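Local coordinates for Lin1909 protein (Listeria innocua, PDB 3FIJ) that is probably a gamma-glutamyl-gamma-aminobutyrate hydrolase of the class I glutamine amidotransferase-like family and binds manganese, at residues L129-D132 against I133-E137; S176-H179 against Q180-K183. All coordinates share one frame; numbering follows the deposited sequence.

Contact 1: residues L129-D132 against I133-E137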
loop_
_atom_site.group_PDB
_atom_site.type_symbol
_atom_site.label_atom_id
_atom_site.label_comp_id
_atom_site.label_asym_id
_atom_site.label_seq_id
_atom_site.Cartn_x
_atom_site.Cartn_y
_atom_site.Cartn_z
ATOM N N LEU A 129 3.715 -36.479 3.210
ATOM C CA LEU A 129 2.773 -35.427 3.578
ATOM C C LEU A 129 1.744 -35.161 2.487
ATOM O O LEU A 129 1.973 -35.480 1.323
ATOM C CB LEU A 129 3.534 -34.122 3.815
ATOM C CG LEU A 129 4.803 -34.123 4.667
ATOM C CD1 LEU A 129 5.485 -32.754 4.565
ATOM C CD2 LEU A 129 4.453 -34.464 6.102
ATOM N N TYR A 130 0.608 -34.583 2.865
ATOM C CA TYR A 130 -0.386 -34.178 1.881
ATOM C C TYR A 130 0.128 -32.781 1.539
ATOM O O TYR A 130 0.405 -31.995 2.445
ATOM C CB TYR A 130 -1.786 -34.039 2.489
ATOM C CG TYR A 130 -2.519 -35.336 2.723
ATOM C CD1 TYR A 130 -2.479 -35.962 3.965
ATOM C CD2 TYR A 130 -3.266 -35.940 1.698
ATOM C CE1 TYR A 130 -3.159 -37.152 4.190
ATOM C CE2 TYR A 130 -3.949 -37.136 1.910
ATOM C CZ TYR A 130 -3.889 -37.733 3.160
ATOM O OH TYR A 130 -4.557 -38.907 3.389
ATOM N N GLN A 131 0.265 -32.470 0.256
ATOM C CA GLN A 131 0.762 -31.162 -0.157
ATOM C C GLN A 131 -0.194 -29.995 0.108
ATOM O O GLN A 131 0.250 -28.851 0.231
ATOM C CB GLN A 131 1.153 -31.204 -1.634
ATOM C CG GLN A 131 2.433 -31.971 -1.878
ATOM C CD GLN A 131 2.928 -31.864 -3.303
ATOM O OE1 GLN A 131 2.798 -30.814 -3.947
ATOM N NE2 GLN A 131 3.522 -32.944 -3.801
ATOM N N ASP A 132 -1.496 -30.281 0.197
ATOM C CA ASP A 132 -2.498 -29.246 0.466
ATOM C C ASP A 132 -3.757 -29.859 1.074
ATOM O O ASP A 132 -4.056 -31.038 0.845
ATOM C CB ASP A 132 -2.864 -28.487 -0.818
ATOM C CG ASP A 132 -3.869 -27.363 -0.575
ATOM O OD1 ASP A 132 -3.594 -26.479 0.265
ATOM O OD2 ASP A 132 -4.934 -27.353 -1.228
ATOM N N ILE A 133 -4.486 -29.049 1.843
ATOM C CA ILE A 133 -5.714 -29.480 2.505
ATOM C C ILE A 133 -6.706 -29.979 1.460
ATOM O O ILE A 133 -7.479 -30.899 1.717
ATOM C CB ILE A 133 -6.361 -28.313 3.323
ATOM C CG1 ILE A 133 -5.342 -27.745 4.322
ATOM C CG2 ILE A 133 -7.579 -28.808 4.107
ATOM C CD1 ILE A 133 -5.867 -26.559 5.183
ATOM N N SER A 134 -6.663 -29.386 0.271
ATOM C CA SER A 134 -7.571 -29.780 -0.804
ATOM C C SER A 134 -7.353 -31.219 -1.296
ATOM O O SER A 134 -8.198 -31.772 -2.014
ATOM C CB SER A 134 -7.423 -28.841 -2.005
ATOM O OG SER A 134 -6.332 -29.236 -2.821
ATOM N N GLN A 135 -6.232 -31.826 -0.911
ATOM C CA GLN A 135 -5.908 -33.177 -1.361
ATOM C C GLN A 135 -6.304 -34.326 -0.432
ATOM O O GLN A 135 -6.190 -35.499 -0.812
ATOM C CB GLN A 135 -4.413 -33.248 -1.674
ATOM C CG GLN A 135 -4.002 -32.397 -2.880
ATOM C CD GLN A 135 -2.509 -32.104 -2.912
ATOM O OE1 GLN A 135 -1.705 -32.835 -2.332
ATOM N NE2 GLN A 135 -2.134 -31.036 -3.599
ATOM N N VAL A 136 -6.768 -34.014 0.774
ATOM C CA VAL A 136 -7.159 -35.078 1.689
ATOM C C VAL A 136 -8.471 -35.660 1.186
ATOM O O VAL A 136 -9.387 -34.927 0.819
ATOM C CB VAL A 136 -7.309 -34.567 3.148
ATOM C CG1 VAL A 136 -5.974 -34.012 3.637
ATOM C CG2 VAL A 136 -8.377 -33.496 3.226
ATOM N N GLU A 137 -8.538 -36.986 1.148
ATOM C CA GLU A 137 -9.714 -37.692 0.657
ATOM C C GLU A 137 -11.022 -37.223 1.262
ATOM O O GLU A 137 -12.032 -37.139 0.566
ATOM C CB GLU A 137 -9.568 -39.202 0.879
ATOM C CG GLU A 137 -8.392 -39.833 0.141
ATOM C CD GLU A 137 -7.053 -39.579 0.823
ATOM O OE1 GLU A 137 -6.013 -39.988 0.260
ATOM O OE2 GLU A 137 -7.036 -38.978 1.922
#

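Contact 2: residues S176-H179 against Q180-K183. With MN (manganese (II) ion), chain I.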
loop_
_atom_site.group_PDB
_atom_site.type_symbol
_atom_site.label_atom_id
_atom_site.label_comp_id
_atom_site.label_asym_id
_atom_site.label_seq_id
_atom_site.Cartn_x
_atom_site.Cartn_y
_atom_site.Cartn_z
ATOM N N SER A 176 -4.028 -23.408 14.897
ATOM C CA SER A 176 -3.679 -24.067 13.643
ATOM C C SER A 176 -3.309 -23.058 12.548
ATOM O O SER A 176 -4.092 -22.168 12.220
ATOM C CB SER A 176 -4.863 -24.940 13.199
ATOM O OG SER A 176 -4.503 -25.859 12.188
ATOM N N LEU A 177 -2.107 -23.207 11.997
ATOM C CA LEU A 177 -1.606 -22.323 10.944
ATOM C C LEU A 177 -0.890 -23.142 9.875
ATOM O O LEU A 177 0.268 -22.873 9.553
ATOM C CB LEU A 177 -0.615 -21.303 11.516
ATOM C CG LEU A 177 -1.134 -20.161 12.389
ATOM C CD1 LEU A 177 -2.264 -19.443 11.662
ATOM C CD2 LEU A 177 -1.634 -20.695 13.707
ATOM N N HIS A 178 -1.572 -24.131 9.313
ATOM C CA HIS A 178 -0.947 -24.966 8.303
ATOM C C HIS A 178 -1.911 -25.416 7.214
ATOM O O HIS A 178 -3.131 -25.420 7.407
ATOM C CB HIS A 178 -0.288 -26.179 8.975
ATOM C CG HIS A 178 -1.242 -27.050 9.741
ATOM N ND1 HIS A 178 -1.849 -28.158 9.188
ATOM C CD2 HIS A 178 -1.702 -26.961 11.011
ATOM C CE1 HIS A 178 -2.643 -28.716 10.087
ATOM N NE2 HIS A 178 -2.573 -28.012 11.201
ATOM N N HIS A 179 -1.355 -25.756 6.054
ATOM C CA HIS A 179 -2.170 -26.225 4.948
ATOM C C HIS A 179 -1.662 -27.586 4.467
ATOM O O HIS A 179 -2.182 -28.141 3.497
ATOM C CB HIS A 179 -2.203 -25.202 3.797
ATOM C CG HIS A 179 -1.046 -25.304 2.853
ATOM N ND1 HIS A 179 0.232 -24.925 3.193
ATOM C CD2 HIS A 179 -0.977 -25.767 1.581
ATOM C CE1 HIS A 179 1.043 -25.151 2.174
ATOM N NE2 HIS A 179 0.334 -25.663 1.185
ATOM N N GLN A 180 -0.657 -28.127 5.155
ATOM C CA GLN A 180 -0.127 -29.446 4.803
ATOM C C GLN A 180 -0.301 -30.376 6.002
ATOM O O GLN A 180 -0.428 -29.910 7.139
ATOM C CB GLN A 180 1.355 -29.370 4.423
ATOM C CG GLN A 180 1.668 -28.487 3.226
ATOM C CD GLN A 180 2.943 -28.913 2.518
ATOM O OE1 GLN A 180 3.936 -29.249 3.160
ATOM N NE2 GLN A 180 2.923 -28.894 1.190
ATOM N N PHE A 181 -0.326 -31.683 5.749
ATOM C CA PHE A 181 -0.490 -32.667 6.823
ATOM C C PHE A 181 0.358 -33.914 6.624
ATOM O O PHE A 181 0.781 -34.229 5.511
ATOM C CB PHE A 181 -1.932 -33.167 6.917
ATOM C CG PHE A 181 -2.964 -32.095 6.935
ATOM C CD1 PHE A 181 -3.331 -31.450 5.764
ATOM C CD2 PHE A 181 -3.594 -31.746 8.123
ATOM C CE1 PHE A 181 -4.319 -30.475 5.767
ATOM C CE2 PHE A 181 -4.585 -30.770 8.147
ATOM C CZ PHE A 181 -4.951 -30.129 6.967
ATOM N N ILE A 182 0.585 -34.639 7.711
ATOM C CA ILE A 182 1.309 -35.890 7.615
ATOM C C ILE A 182 0.356 -36.839 6.881
ATOM O O ILE A 182 -0.824 -36.950 7.235
ATOM C CB ILE A 182 1.609 -36.494 9.010
ATOM C CG1 ILE A 182 2.693 -35.674 9.717
ATOM C CG2 ILE A 182 2.018 -37.971 8.860
ATOM C CD1 ILE A 182 3.255 -36.333 10.983
ATOM N N LYS A 183 0.855 -37.500 5.846
ATOM C CA LYS A 183 0.038 -38.450 5.095
ATOM C C LYS A 183 0.440 -39.800 5.655
ATOM O O LYS A 183 -0.256 -40.371 6.493
ATOM C CB LYS A 183 0.351 -38.367 3.592
ATOM C CG LYS A 183 -0.607 -39.170 2.699
ATOM C CD LYS A 183 -0.555 -38.720 1.229
ATOM C CE LYS A 183 0.789 -39.054 0.574
ATOM N NZ LYS A 183 1.033 -38.310 -0.704
HETATM MN MN MN I . -4.381 -28.031 12.685
HETATM O O HOH W 1 -2.929 -27.244 14.236
#

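Contact 1: residues L129-D132 against I133-E137
Tyr-130 turns one face of its ring to Val-136, six residues further along the same turning chain, and the two side chains meet at about a right angle. The CG1 methyl of Val-136 sits over the middle of one ring face, 3.8 Å from the centroid of the Tyr-130 ring, in a CH-pi contact close to the ring normal. Beyond the methyl, the phenol reaches Glu-137: Tyr-130 OH donates to Glu-137 OE2 at 2.9 Å, on the syn lone pair. Glu-137 is bent at chi2 (78°), which turns the carboxylate back to the hydroxyl, its plane 76° from that of the ring. A single tyrosine thus offers its face to one neighbour and its hydroxyl to the next.

Asp-132 organises the other end of the turn. One carboxylate oxygen serves two donors of a single residue: Ser-134 OG lies 2.8 Å from Asp-132 OD2 on the anti lone pair, while Ser-134 N approaches Asp-132 OD2 from above the carboxylate plane at 3.1 Å. The backbone adds Gln-135 N to Asp-132 O at 2.9 Å. From Gln-135 the extended side chain runs back alongside Gln-131, where Gln-135 OE1 accepts a weak hydrogen bond from Gln-131 N. Side-chain oxygen of Asp-132 to amide of Ser-134 is the signature of an Asx turn, here leading strand 129-130 into the 3-10 segment 133-135.

Contact 2: residues S176-H179 against Q180-K183
The contact belongs to the manganese site: it carries two of the metal's ligands, Ser-176 and His-178, and the Gln-180 carbonyl and the Phe-181 ring, two and three residues further along the chain, meet His-178. Manganese is bound by His-178 NE2 at 2.3 Å and by Ser-176 OG at 2.2 Å, with water 1 also bound. His-143, His-154 and Glu-201 complete a six-ligand shell.

On the far side of the imidazole, His-178 ND1 donates to Gln-180 O at 3.0 Å. The bond is bent, 139° at the hydrogen, and the carbonyl oxygen lies somewhat out of the ring plane. With its proton on ND1, the ring can present the lone pair of NE2 to the metal, so the backbone carbonyl acts as a second-shell partner that probably limits rotation of the ring; it probably also makes the imidazole a slightly stronger donor to the metal. CG of His-178 stands between its backbone N and carbonyl carbon (chi1 60°), a choice that swings the ring round toward Gln-180.

Within the fold, this is the loop that follows strand 172-174 and enters strand 181-182, whose first residue supplies the aromatic wall. The edge of His-178 is directed at the face of Phe-181 in an offset edge-to-face pair, planes at 80°, with His-178 CE1 only 3.4 Å from Phe-181 CE2. His-143 also meets Phe-181 edge-to-face. Further round, His-179 and Gln-180 run side by side, and Gln-180 CG lies over one face of the His-179 ring, 3.7 Å from its centroid.

In the fold
Contacts 1 and 2 lie in series along the chain, their centres 8 Å apart, and are joined through the two-stranded antiparallel sheet of 129-130 and 181-182. Tyr-130 N lies 2.7 Å from Phe-181 O, probably a hydrogen bond between the strands, and Gln-131 O similarly lies 2.8 Å from Gln-180 NE2, tying the turn to the metal-binding loop. Contact 2 supplies two of the manganese ligands directly, whereas contact 1 stands one layer back: the side chain of Ile-133 is about 4 Å from that of His-143 and about 8 Å from the metal. His-178 also touches a possible Cys-His-Glu triad of the kind expected in this family, which brings contact 2 against the presumed active site.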